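Long-range contacts in glucose-6-phosphate 1-dehydrogenase (Kluyveromyces lactis, PDB 7E6H), which probably catalyses the NADP-dependent oxidation of glucose 6-phosphate to 6-phosphogluconolactone, the first and rate-limiting step of the oxidative pentose-phosphate pathway: residues D56-V61 with E79-V84; I287-R292 with C313-A318; M1-D6 with S144-V149; K43-A48 with L98-I103. One frame throughout, in Å; residues are numbered along the deposited sequence.

Three of the four contacts build and border the Rossmann sheet, and the fourth belongs to the large mixed sheet of the C-terminal half. Contacts 1 and 4, with centres 15 Å apart, meet at strand 43-48: Ile44 packs on Phe80 and Val84 of contact 1, while its neighbours Lys43 and Ile45 turn to the helix of contact 4. Contact 3 closes the widest loop of the four, with contacts 1 and 4 nested inside it, and reaches the same sheet with its centre 18 Å from that of contact 4. Contact 2 stands apart, 42 to 45 Å from the others between centres. By similarity, contacts 1 and 4 border the NADP site, and contact 2 lies near substrate-binding Lys339.

Contact 1. Residues D56-V61 with E79-V84; sequences DLREKV and EFLSMV
Arg58 clasps the backbone of Val84 in a largely buried contact that combines polar and apolar pairing and joins helix 54-61 to the last turn of helix 74-82 and to Val84 at the start of strand 84-88, within the crossover between parallel strands 43-48 and 84-88 of the Rossmann sheet. Extended from CG to NE, the arginine slides past Leu81 in the opposite direction and presents the edge of its guanidinium to one carbonyl. Arg58 NE lies 2.9 Å from Val84 O, and Arg58 NH2 is 3.1 Å from that same Val84 O, which sits in the guanidinium plane. NE comes in tilted 30° from the carbonyl plane. Leu81 O is also near NE, but the angle is too poor for a bond; it accepts from Val84 N instead. The aliphatic stem packs as well, with Arg58 CB 3.6 Å from Leu81 CD1. Leu57, its CG anti to the backbone N (chi1 170°), crosses Val84 at about a right angle and brings CD2 to 3.6 Å from Val84 CG1. Val61 and Val84 both also touch Phe26 of helix 19-34. Two donors on one oxygen should fix the guanidinium's rotation, and its positive charge probably offsets the partial negative charge where helix 74-82 ends.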
loop_
_atom_site.group_PDB
_atom_site.type_symbol
_atom_site.label_atom_id
_atom_site.label_comp_id
_atom_site.label_asym_id
_atom_site.label_seq_id
_atom_site.Cartn_x
_atom_site.Cartn_y
_atom_site.Cartn_z
ATOM N N ASP A 56 6.282 29.846 8.402
ATOM C CA ASP A 56 6.850 29.138 7.258
ATOM C C ASP A 56 6.243 27.754 7.123
ATOM O O ASP A 56 5.851 27.344 6.024
ATOM C CB ASP A 56 8.370 29.031 7.389
ATOM C CG ASP A 56 9.026 30.354 7.707
ATOM O OD1 ASP A 56 9.020 31.253 6.837
ATOM O OD2 ASP A 56 9.548 30.494 8.833
ATOM N N LEU A 57 6.160 27.019 8.236
ATOM C CA LEU A 57 5.582 25.679 8.207
ATOM C C LEU A 57 4.147 25.721 7.716
ATOM O O LEU A 57 3.765 24.971 6.808
ATOM C CB LEU A 57 5.646 25.039 9.593
ATOM C CG LEU A 57 4.836 23.741 9.670
ATOM C CD1 LEU A 57 5.473 22.656 8.819
ATOM C CD2 LEU A 57 4.706 23.288 11.111
ATOM N N ARG A 58 3.338 26.601 8.313
ATOM C CA ARG A 58 1.959 26.773 7.871
ATOM C C ARG A 58 1.901 27.174 6.405
ATOM O O ARG A 58 1.083 26.648 5.641
ATOM C CB ARG A 58 1.259 27.809 8.749
ATOM C CG ARG A 58 1.124 27.349 10.188
ATOM C CD ARG A 58 0.264 28.262 11.015
ATOM N NE ARG A 58 0.520 28.118 12.449
ATOM C CZ ARG A 58 0.661 29.139 13.292
ATOM N NH1 ARG A 58 0.577 30.394 12.856
ATOM N NH2 ARG A 58 0.888 28.901 14.575
ATOM N N GLU A 59 2.781 28.082 5.985
ATOM C CA GLU A 59 2.793 28.474 4.584
ATOM C C GLU A 59 3.409 27.412 3.681
ATOM O O GLU A 59 3.107 27.393 2.484
ATOM C CB GLU A 59 3.523 29.803 4.410
ATOM C CG GLU A 59 2.748 30.818 3.570
ATOM C CD GLU A 59 1.455 31.292 4.228
ATOM O OE1 GLU A 59 1.379 31.295 5.474
ATOM O OE2 GLU A 59 0.519 31.684 3.496
ATOM N N LYS A 60 4.255 26.525 4.211
ATOM C CA LYS A 60 4.798 25.462 3.369
ATOM C C LYS A 60 3.717 24.464 2.980
ATOM O O LYS A 60 3.707 23.960 1.850
ATOM C CB LYS A 60 5.958 24.746 4.070
ATOM C CG LYS A 60 7.227 24.592 3.211
ATOM C CD LYS A 60 7.574 25.896 2.475
ATOM C CE LYS A 60 8.948 25.850 1.791
ATOM N NZ LYS A 60 9.178 27.003 0.851
ATOM N N VAL A 61 2.787 24.175 3.894
ATOM C CA VAL A 61 1.778 23.157 3.628
ATOM C C VAL A 61 0.480 23.725 3.058
ATOM O O VAL A 61 -0.317 22.962 2.494
ATOM C CB VAL A 61 1.460 22.355 4.905
ATOM C CG1 VAL A 61 2.722 21.698 5.457
ATOM C CG2 VAL A 61 0.792 23.241 5.954
ATOM N N GLU A 79 -8.513 27.688 10.107
ATOM C CA GLU A 79 -8.671 27.166 11.460
ATOM C C GLU A 79 -7.725 26.002 11.718
ATOM O O GLU A 79 -7.194 25.870 12.826
ATOM C CB GLU A 79 -10.115 26.727 11.692
ATOM C CG GLU A 79 -10.516 26.661 13.153
ATOM C CD GLU A 79 -12.025 26.566 13.324
ATOM O OE1 GLU A 79 -12.715 26.334 12.304
ATOM O OE2 GLU A 79 -12.518 26.720 14.469
ATOM N N PHE A 80 -7.517 25.151 10.705
ATOM C CA PHE A 80 -6.579 24.035 10.816
ATOM C C PHE A 80 -5.147 24.521 11.026
ATOM O O PHE A 80 -4.397 23.950 11.827
ATOM C CB PHE A 80 -6.672 23.170 9.559
ATOM C CG PHE A 80 -5.547 22.174 9.406
ATOM C CD1 PHE A 80 -5.543 20.988 10.123
ATOM C CD2 PHE A 80 -4.518 22.409 8.513
ATOM C CE1 PHE A 80 -4.523 20.069 9.973
ATOM C CE2 PHE A 80 -3.500 21.493 8.357
ATOM C CZ PHE A 80 -3.502 20.322 9.089
ATOM N N LEU A 81 -4.745 25.575 10.312
ATOM C CA LEU A 81 -3.378 26.066 10.444
ATOM C C LEU A 81 -3.094 26.564 11.859
ATOM O O LEU A 81 -2.002 26.337 12.392
ATOM C CB LEU A 81 -3.110 27.173 9.428
ATOM C CG LEU A 81 -2.916 26.902 7.933
ATOM C CD1 LEU A 81 -1.654 26.070 7.679
ATOM C CD2 LEU A 81 -4.136 26.298 7.273
ATOM N N SER A 82 -4.067 27.244 12.485
ATOM C CA SER A 82 -3.897 27.736 13.852
ATOM C C SER A 82 -3.608 26.614 14.843
ATOM O O SER A 82 -3.017 26.875 15.896
ATOM C CB SER A 82 -5.141 28.515 14.305
ATOM O OG SER A 82 -5.990 27.723 15.131
ATOM N N MET A 83 -4.007 25.375 14.533
ATOM C CA MET A 83 -3.694 24.214 15.362
ATOM C C MET A 83 -2.281 23.694 15.150
ATOM O O MET A 83 -1.873 22.761 15.850
ATOM C CB MET A 83 -4.681 23.075 15.083
ATOM C CG MET A 83 -6.054 23.527 14.647
ATOM S SD MET A 83 -7.172 22.155 14.332
ATOM C CE MET A 83 -6.709 21.015 15.636
ATOM N N VAL A 84 -1.531 24.273 14.217
ATOM C CA VAL A 84 -0.247 23.740 13.784
ATOM C C VAL A 84 0.867 24.635 14.294
ATOM O O VAL A 84 0.783 25.869 14.220
ATOM C CB VAL A 84 -0.188 23.614 12.253
ATOM C CG1 VAL A 84 1.216 23.888 11.742
ATOM C CG2 VAL A 84 -0.665 22.237 11.836
#

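Contact 2. Residues I287-R292 with C313-A318; sequences IGQYGR and CVTFAA
Gly288 and Phe316 form the close-packed part of this antiparallel pairing, joined backbone to backbone in both directions. Gly288 N donates to Phe316 O at 2.7 Å, and Gly288 O takes two N-H groups in return. Thr315 N reaches Gly288 O at 2.8 Å within the carbonyl plane, whereas Phe316 N comes from well above that plane. Beside this pair, Ile287 and Ala317 make a non-hydrogen-bonded pair, with Ile287 CD1 3.8 Å from Ala317 CB. The side chains of Ile287 and Val314 cross at about a right angle, touching through Ile287 CG1 and Val314 CG2, and helix 236-254 covers this face through Ile237.

Toward Tyr290 the pairing is looser and depends on side chains. Gln289, extended beyond CG, sends NE2 to Cys313 O (3.2 Å) along a nearly straight bond of 175°, on a lone pair of the carbonyl and in the plane of its own amide. The same NE2 also binds Ser311 O. A leucine in place of Gln289 would probably deprive both carbonyls of their common donor and leave the loop before strand 316-321 less firmly tied to its neighbour. Thr315 OG1 receives only a weak bond from Tyr290 N and is held more securely by Tyr461 OH. Farther on, the strands part, and exposed Arg292 turns to a salt bridge with Asp303.

Two consecutive residues, Thr315 and Phe316, thus face the single Gly288. This is a classic beta bulge at the start of strand 316-321, in the large mixed sheet of the C-terminal domain, with Thr315 about 5 Å, side chain to side chain, from Lys339, a probable glucose 6-phosphate ligand.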
loop_
_atom_site.group_PDB
_atom_site.type_symbol
_atom_site.label_atom_id
_atom_site.label_comp_id
_atom_site.label_asym_id
_atom_site.label_seq_id
_atom_site.Cartn_x
_atom_site.Cartn_y
_atom_site.Cartn_z
ATOM N N ILE A 287 10.718 -11.320 -16.957
ATOM C CA ILE A 287 11.473 -10.204 -16.414
ATOM C C ILE A 287 11.794 -9.256 -17.558
ATOM O O ILE A 287 12.234 -9.696 -18.625
ATOM C CB ILE A 287 12.719 -10.732 -15.670
ATOM C CG1 ILE A 287 12.694 -10.251 -14.236
ATOM C CG2 ILE A 287 14.027 -10.477 -16.358
ATOM C CD1 ILE A 287 11.689 -10.962 -13.449
ATOM N N GLY A 288 11.480 -7.977 -17.383
ATOM C CA GLY A 288 11.651 -7.004 -18.446
ATOM C C GLY A 288 12.317 -5.725 -17.983
ATOM O O GLY A 288 12.253 -5.350 -16.809
ATOM N N GLN A 289 12.960 -5.048 -18.938
ATOM C CA GLN A 289 13.522 -3.708 -18.762
ATOM C C GLN A 289 13.117 -2.872 -19.967
ATOM O O GLN A 289 13.249 -3.327 -21.113
ATOM C CB GLN A 289 15.054 -3.740 -18.634
ATOM C CG GLN A 289 15.710 -2.361 -18.661
ATOM C CD GLN A 289 17.240 -2.417 -18.764
ATOM O OE1 GLN A 289 17.840 -2.076 -19.810
ATOM N NE2 GLN A 289 17.878 -2.855 -17.681
ATOM N N TYR A 290 12.616 -1.660 -19.728
ATOM C CA TYR A 290 12.023 -0.904 -20.829
ATOM C C TYR A 290 13.108 -0.262 -21.677
ATOM O O TYR A 290 13.964 0.465 -21.170
ATOM C CB TYR A 290 11.011 0.133 -20.332
ATOM C CG TYR A 290 11.529 1.382 -19.653
ATOM C CD1 TYR A 290 11.900 2.519 -20.398
ATOM C CD2 TYR A 290 11.587 1.456 -18.260
ATOM C CE1 TYR A 290 12.350 3.677 -19.764
ATOM C CE2 TYR A 290 12.037 2.601 -17.623
ATOM C CZ TYR A 290 12.413 3.706 -18.376
ATOM O OH TYR A 290 12.840 4.823 -17.724
ATOM N N GLY A 291 13.075 -0.557 -22.974
ATOM C CA GLY A 291 13.992 0.022 -23.927
ATOM C C GLY A 291 13.358 1.163 -24.698
ATOM O O GLY A 291 12.237 1.599 -24.419
ATOM N N ARG A 292 14.112 1.658 -25.688
ATOM C CA ARG A 292 13.601 2.681 -26.587
ATOM C C ARG A 292 12.188 2.341 -27.055
ATOM O O ARG A 292 11.833 1.172 -27.256
ATOM C CB ARG A 292 14.524 2.828 -27.794
ATOM C CG ARG A 292 15.217 4.189 -27.899
ATOM C CD ARG A 292 16.658 4.097 -27.416
ATOM N NE ARG A 292 17.395 5.348 -27.563
ATOM C CZ ARG A 292 18.277 5.583 -28.527
ATOM N NH1 ARG A 292 18.522 4.647 -29.436
ATOM N NH2 ARG A 292 18.906 6.754 -28.584
ATOM N N CYS A 313 18.697 -3.981 -14.234
ATOM C CA CYS A 313 17.598 -3.630 -13.355
ATOM C C CYS A 313 16.273 -3.978 -14.018
ATOM O O CYS A 313 16.065 -3.727 -15.212
ATOM C CB CYS A 313 17.638 -2.147 -13.002
ATOM S SG CYS A 313 16.246 -1.675 -11.962
ATOM N N VAL A 314 15.384 -4.568 -13.236
ATOM C CA VAL A 314 14.105 -5.038 -13.738
ATOM C C VAL A 314 13.067 -3.939 -13.558
ATOM O O VAL A 314 12.802 -3.490 -12.441
ATOM C CB VAL A 314 13.687 -6.324 -13.017
ATOM C CG1 VAL A 314 12.229 -6.579 -13.219
ATOM C CG2 VAL A 314 14.521 -7.485 -13.517
ATOM N N THR A 315 12.469 -3.506 -14.656
ATOM C CA THR A 315 11.362 -2.565 -14.602
ATOM C C THR A 315 10.012 -3.217 -14.877
ATOM O O THR A 315 8.974 -2.571 -14.690
ATOM C CB THR A 315 11.603 -1.414 -15.590
ATOM O OG1 THR A 315 11.392 -1.881 -16.939
ATOM C CG2 THR A 315 13.027 -0.836 -15.418
ATOM N N PHE A 316 9.996 -4.468 -15.319
ATOM C CA PHE A 316 8.755 -5.209 -15.444
ATOM C C PHE A 316 8.982 -6.619 -14.927
ATOM O O PHE A 316 10.028 -7.214 -15.197
ATOM C CB PHE A 316 8.256 -5.246 -16.898
ATOM C CG PHE A 316 7.123 -6.209 -17.113
ATOM C CD1 PHE A 316 7.369 -7.558 -17.336
ATOM C CD2 PHE A 316 5.810 -5.771 -17.070
ATOM C CE1 PHE A 316 6.335 -8.438 -17.508
ATOM C CE2 PHE A 316 4.776 -6.648 -17.254
ATOM C CZ PHE A 316 5.034 -7.981 -17.466
ATOM N N ALA A 317 7.999 -7.167 -14.215
ATOM C CA ALA A 317 8.120 -8.536 -13.726
ATOM C C ALA A 317 6.758 -9.192 -13.567
ATOM O O ALA A 317 5.858 -8.634 -12.931
ATOM C CB ALA A 317 8.865 -8.590 -12.392
ATOM N N ALA A 318 6.616 -10.379 -14.142
ATOM C CA ALA A 318 5.503 -11.269 -13.842
ATOM C C ALA A 318 6.068 -12.468 -13.094
ATOM O O ALA A 318 7.046 -13.083 -13.552
ATOM C CB ALA A 318 4.770 -11.702 -15.114
#

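Contact 3. Residues M1-D6 with S144-V149; sequences MATQFD and SGIQRV
Phe5 carries the guanidinium of Arg148 flat on one face of its ring, the planes 14° apart and the centres 4.1 Å from each other. NH1 sits over the middle of the ring, 3.5 Å above its plane, so the stack is also a cation-pi interaction. His117 stacks on the phenyl ring as well. At its edge the guanidinium points NH2 to Thr3 O in a nearly straight hydrogen bond (168°), whose modelled length is too short to be taken literally, while NH1 has a weak bond to Leu423 O. Extension from CG to NE carries the arginine this far from its strand.

That strand, 146-152, belongs to the parallel Rossmann sheet, and residues 1-6 are the irregular lead into strand 9-14 of the same sheet. Phe5 also pairs through its backbone with Leu423 of helix 414-424, so the N-terminal segment lies between the sheet and a helix of the C-terminal half. An alanine at Phe5 is likely to leave the guanidinium without its aromatic platform and to open a gap beside Ile146.

Ile146 meets the segment with two branches. Its CG2 lies 3.8 Å from Phe5 CZ, and its CD1 reaches the side chain of Thr3, 3.6 Å from Thr3 OG1.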
loop_
_atom_site.group_PDB
_atom_site.type_symbol
_atom_site.label_atom_id
_atom_site.label_comp_id
_atom_site.label_asym_id
_atom_site.label_seq_id
_atom_site.Cartn_x
_atom_site.Cartn_y
_atom_site.Cartn_z
ATOM N N MET A 1 -11.961 -2.060 22.693
ATOM C CA MET A 1 -10.898 -2.426 23.627
ATOM C C MET A 1 -9.655 -1.496 23.576
ATOM O O MET A 1 -9.032 -1.235 24.619
ATOM C CB MET A 1 -10.478 -3.874 23.376
ATOM C CG MET A 1 -11.275 -4.870 24.171
ATOM S SD MET A 1 -10.317 -6.329 24.615
ATOM C CE MET A 1 -8.674 -5.629 24.823
ATOM N N ALA A 2 -9.296 -0.995 22.388
ATOM C CA ALA A 2 -8.181 -0.058 22.255
ATOM C C ALA A 2 -8.651 1.389 22.397
ATOM O O ALA A 2 -9.670 1.786 21.826
ATOM C CB ALA A 2 -7.466 -0.234 20.916
ATOM N N THR A 3 -7.884 2.184 23.140
ATOM C CA THR A 3 -8.313 3.534 23.479
ATOM C C THR A 3 -8.316 4.449 22.262
ATOM O O THR A 3 -7.356 4.488 21.491
ATOM C CB THR A 3 -7.406 4.125 24.550
ATOM O OG1 THR A 3 -7.191 3.156 25.582
ATOM C CG2 THR A 3 -8.041 5.366 25.129
ATOM N N GLN A 4 -9.383 5.225 22.123
ATOM C CA GLN A 4 -9.538 6.133 21.000
ATOM C C GLN A 4 -9.037 7.521 21.357
ATOM O O GLN A 4 -9.298 8.032 22.447
ATOM C CB GLN A 4 -10.995 6.194 20.554
ATOM C CG GLN A 4 -11.332 5.026 19.628
ATOM C CD GLN A 4 -12.809 4.910 19.323
ATOM O OE1 GLN A 4 -13.573 5.877 19.480
ATOM N NE2 GLN A 4 -13.231 3.716 18.910
ATOM N N PHE A 5 -8.290 8.115 20.441
ATOM C CA PHE A 5 -7.754 9.451 20.621
ATOM C C PHE A 5 -8.788 10.454 20.136
ATOM O O PHE A 5 -9.282 10.350 19.008
ATOM C CB PHE A 5 -6.450 9.609 19.844
ATOM C CG PHE A 5 -5.280 8.915 20.475
ATOM C CD1 PHE A 5 -5.431 8.169 21.635
ATOM C CD2 PHE A 5 -4.018 9.016 19.903
ATOM C CE1 PHE A 5 -4.339 7.535 22.213
ATOM C CE2 PHE A 5 -2.916 8.395 20.476
ATOM C CZ PHE A 5 -3.073 7.650 21.624
ATOM N N ASP A 6 -9.129 11.411 20.996
ATOM C CA ASP A 6 -10.078 12.446 20.620
ATOM C C ASP A 6 -9.583 13.808 21.083
ATOM O O ASP A 6 -8.913 14.518 20.327
ATOM C CB ASP A 6 -11.459 12.144 21.199
ATOM C CG ASP A 6 -12.580 12.726 20.362
ATOM O OD1 ASP A 6 -12.292 13.457 19.388
ATOM O OD2 ASP A 6 -13.754 12.448 20.682
ATOM N N SER A 144 2.193 6.668 32.179
ATOM C CA SER A 144 0.818 7.030 32.504
ATOM C C SER A 144 -0.020 7.362 31.279
ATOM O O SER A 144 -1.180 7.756 31.430
ATOM C CB SER A 144 0.799 8.222 33.464
ATOM O OG SER A 144 2.111 8.514 33.907
ATOM N N GLY A 145 0.519 7.223 30.078
ATOM C CA GLY A 145 -0.254 7.576 28.908
ATOM C C GLY A 145 -0.210 6.536 27.810
ATOM O O GLY A 145 0.298 5.426 28.008
ATOM N N ILE A 146 -0.760 6.886 26.650
ATOM C CA ILE A 146 -0.677 6.061 25.451
ATOM C C ILE A 146 0.019 6.872 24.370
ATOM O O ILE A 146 -0.366 8.018 24.101
ATOM C CB ILE A 146 -2.067 5.587 24.982
ATOM C CG1 ILE A 146 -2.818 4.908 26.132
ATOM C CG2 ILE A 146 -1.958 4.666 23.761
ATOM C CD1 ILE A 146 -4.284 5.262 26.187
ATOM N N GLN A 147 1.065 6.289 23.782
ATOM C CA GLN A 147 1.746 6.852 22.620
ATOM C C GLN A 147 1.740 5.835 21.480
ATOM O O GLN A 147 1.793 4.624 21.702
ATOM C CB GLN A 147 3.200 7.280 22.938
ATOM C CG GLN A 147 3.977 6.271 23.755
ATOM C CD GLN A 147 4.118 6.661 25.221
ATOM O OE1 GLN A 147 4.466 7.802 25.551
ATOM N NE2 GLN A 147 3.795 5.726 26.110
ATOM N N ARG A 148 1.660 6.340 20.254
ATOM C CA ARG A 148 1.644 5.514 19.057
ATOM C C ARG A 148 2.568 6.157 18.036
ATOM O O ARG A 148 2.541 7.379 17.870
ATOM C CB ARG A 148 0.229 5.397 18.485
ATOM C CG ARG A 148 -0.700 4.550 19.320
ATOM C CD ARG A 148 -2.171 4.635 18.869
ATOM N NE ARG A 148 -3.070 3.968 19.815
ATOM C CZ ARG A 148 -4.342 4.305 20.011
ATOM N NH1 ARG A 148 -4.880 5.298 19.310
ATOM N NH2 ARG A 148 -5.079 3.644 20.905
ATOM N N VAL A 149 3.400 5.358 17.364
ATOM C CA VAL A 149 4.280 5.899 16.330
ATOM C C VAL A 149 3.968 5.233 14.994
ATOM O O VAL A 149 3.792 4.011 14.912
ATOM C CB VAL A 149 5.780 5.802 16.700
ATOM C CG1 VAL A 149 6.003 5.341 18.148
ATOM C CG2 VAL A 149 6.578 4.996 15.686
#

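Contact 4. Residues K43-A48 with L98-I103; sequences KIIGYA and LELKKI
Leu100 and Ile103 of helix 94-109 rest on Ile45, Tyr47 and Lys43 of strand 43-48, and no hydrogen bond crosses between the two segments. The purely aliphatic contacts come first. Leu100 holds its CG anti to the backbone N (chi1 -179°), which carries the forked end of the side chain down to the strand, where the two methyls part company. CD1 lies 4.1 Å from Ile45 CG2, the two side chains sliding past each other in opposite directions. Ile45 in turn extends CD1 to within 4.2 Å of Ile103 CG2, so it touches two residues one helical turn apart.

The helix runs nearly antiparallel to the strand, at 168°, with the axes 11.4 Å apart. It belongs to the beta-alpha-beta crossover of the Rossmann fold that leaves strand 84-88 and returns as strand 117-122, passing over strands 43-48 and 9-14 on the way; Phe14 of the latter also touches Leu100.

One contact involves an aromatic ring. The second methyl of Leu100, CD2, approaches Tyr47 obliquely, 4.2 Å from Tyr47 CD2. The phenol oxygen is hydrogen-bonded to Pro90 O, in the loop between strand 84-88 and the helix, which anchors the far end of the ring, and the side chain stands about 6 Å from those of Ala16 and Arg49, both probable NADP ligands.

The last kind pairs a charged residue's carbon chain with an apolar one. Lys43 crosses Ile103 at about a right angle, Lys43 CE lying 3.9 Å from Ile103 CG2, and the lysine chain bends at chi4 (-22°) just past this point of touch.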
loop_
_atom_site.group_PDB
_atom_site.type_symbol
_atom_site.label_atom_id
_atom_site.label_comp_id
_atom_site.label_asym_id
_atom_site.label_seq_id
_atom_site.Cartn_x
_atom_site.Cartn_y
_atom_site.Cartn_z
ATOM N N LYS A 43 -3.412 19.116 19.251
ATOM C CA LYS A 43 -2.198 19.889 19.041
ATOM C C LYS A 43 -1.377 19.208 17.958
ATOM O O LYS A 43 -1.083 18.012 18.063
ATOM C CB LYS A 43 -1.388 20.017 20.329
ATOM C CG LYS A 43 -0.538 21.256 20.347
ATOM C CD LYS A 43 0.386 21.295 21.539
ATOM C CE LYS A 43 0.835 22.716 21.774
ATOM N NZ LYS A 43 0.697 23.516 20.519
ATOM N N ILE A 44 -1.037 19.950 16.907
ATOM C CA ILE A 44 -0.222 19.432 15.813
ATOM C C ILE A 44 1.098 20.179 15.818
ATOM O O ILE A 44 1.122 21.410 15.689
ATOM C CB ILE A 44 -0.932 19.541 14.453
ATOM C CG1 ILE A 44 -2.341 18.939 14.522
ATOM C CG2 ILE A 44 -0.139 18.836 13.381
ATOM C CD1 ILE A 44 -3.262 19.384 13.392
ATOM N N ILE A 45 2.191 19.437 15.990
ATOM C CA ILE A 45 3.536 20.005 16.064
ATOM C C ILE A 45 4.388 19.369 14.976
ATOM O O ILE A 45 4.465 18.142 14.875
ATOM C CB ILE A 45 4.194 19.781 17.441
ATOM C CG1 ILE A 45 3.383 20.435 18.555
ATOM C CG2 ILE A 45 5.592 20.360 17.453
ATOM C CD1 ILE A 45 3.574 19.770 19.913
ATOM N N GLY A 46 5.045 20.209 14.170
ATOM C CA GLY A 46 5.993 19.742 13.177
ATOM C C GLY A 46 7.405 19.889 13.703
ATOM O O GLY A 46 7.774 20.938 14.236
ATOM N N TYR A 47 8.201 18.829 13.539
ATOM C CA TYR A 47 9.569 18.777 14.047
ATOM C C TYR A 47 10.525 18.443 12.910
ATOM O O TYR A 47 10.260 17.514 12.131
ATOM C CB TYR A 47 9.688 17.739 15.176
ATOM C CG TYR A 47 11.004 17.733 15.938
ATOM C CD1 TYR A 47 12.184 17.284 15.344
ATOM C CD2 TYR A 47 11.060 18.151 17.261
ATOM C CE1 TYR A 47 13.378 17.261 16.039
ATOM C CE2 TYR A 47 12.249 18.132 17.964
ATOM C CZ TYR A 47 13.406 17.686 17.348
ATOM O OH TYR A 47 14.594 17.674 18.050
ATOM N N ALA A 48 11.631 19.195 12.829
ATOM C CA ALA A 48 12.706 18.980 11.860
ATOM C C ALA A 48 13.928 19.794 12.289
ATOM O O ALA A 48 13.840 20.659 13.165
ATOM C CB ALA A 48 12.265 19.347 10.441
ATOM N N LEU A 98 13.757 16.959 24.674
ATOM C CA LEU A 98 13.459 17.483 25.999
ATOM C C LEU A 98 12.720 18.808 25.908
ATOM O O LEU A 98 11.791 19.053 26.685
ATOM C CB LEU A 98 14.745 17.624 26.808
ATOM C CG LEU A 98 15.183 16.271 27.364
ATOM C CD1 LEU A 98 16.535 16.386 28.051
ATOM C CD2 LEU A 98 14.109 15.712 28.294
ATOM N N GLU A 99 13.115 19.683 24.976
ATOM C CA GLU A 99 12.278 20.846 24.695
ATOM C C GLU A 99 10.869 20.393 24.347
ATOM O O GLU A 99 9.903 20.720 25.047
ATOM C CB GLU A 99 12.877 21.705 23.571
ATOM C CG GLU A 99 14.390 21.804 23.592
ATOM C CD GLU A 99 14.959 22.840 22.631
ATOM O OE1 GLU A 99 15.991 23.474 22.957
ATOM O OE2 GLU A 99 14.390 22.999 21.526
ATOM N N LEU A 100 10.753 19.582 23.294
ATOM C CA LEU A 100 9.461 19.072 22.843
ATOM C C LEU A 100 8.623 18.523 23.992
ATOM O O LEU A 100 7.414 18.781 24.063
ATOM C CB LEU A 100 9.685 17.995 21.785
ATOM C CG LEU A 100 8.431 17.380 21.192
ATOM C CD1 LEU A 100 7.652 18.459 20.491
ATOM C CD2 LEU A 100 8.810 16.286 20.222
ATOM N N LYS A 101 9.249 17.788 24.917
ATOM C CA LYS A 101 8.507 17.262 26.061
ATOM C C LYS A 101 7.907 18.380 26.909
ATOM O O LYS A 101 6.864 18.178 27.543
ATOM C CB LYS A 101 9.410 16.358 26.908
ATOM C CG LYS A 101 8.929 16.068 28.340
ATOM C CD LYS A 101 9.732 14.913 28.934
ATOM C CE LYS A 101 10.177 15.166 30.362
ATOM N NZ LYS A 101 9.297 16.114 31.128
ATOM N N LYS A 102 8.526 19.567 26.911
ATOM C CA LYS A 102 8.025 20.663 27.741
ATOM C C LYS A 102 6.787 21.309 27.122
ATOM O O LYS A 102 5.805 21.579 27.824
ATOM C CB LYS A 102 9.111 21.724 27.967
ATOM C CG LYS A 102 10.203 21.360 28.984
ATOM C CD LYS A 102 11.384 22.361 28.913
ATOM C CE LYS A 102 12.743 21.709 29.220
ATOM N NZ LYS A 102 13.867 22.286 28.426
ATOM N N ILE A 103 6.829 21.592 25.816
ATOM C CA ILE A 103 5.636 22.088 25.129
ATOM C C ILE A 103 4.457 21.146 25.354
ATOM O O ILE A 103 3.364 21.576 25.740
ATOM C CB ILE A 103 5.918 22.304 23.624
ATOM C CG1 ILE A 103 7.044 23.326 23.358
ATOM C CG2 ILE A 103 4.634 22.607 22.842
ATOM C CD1 ILE A 103 8.411 22.756 23.259
#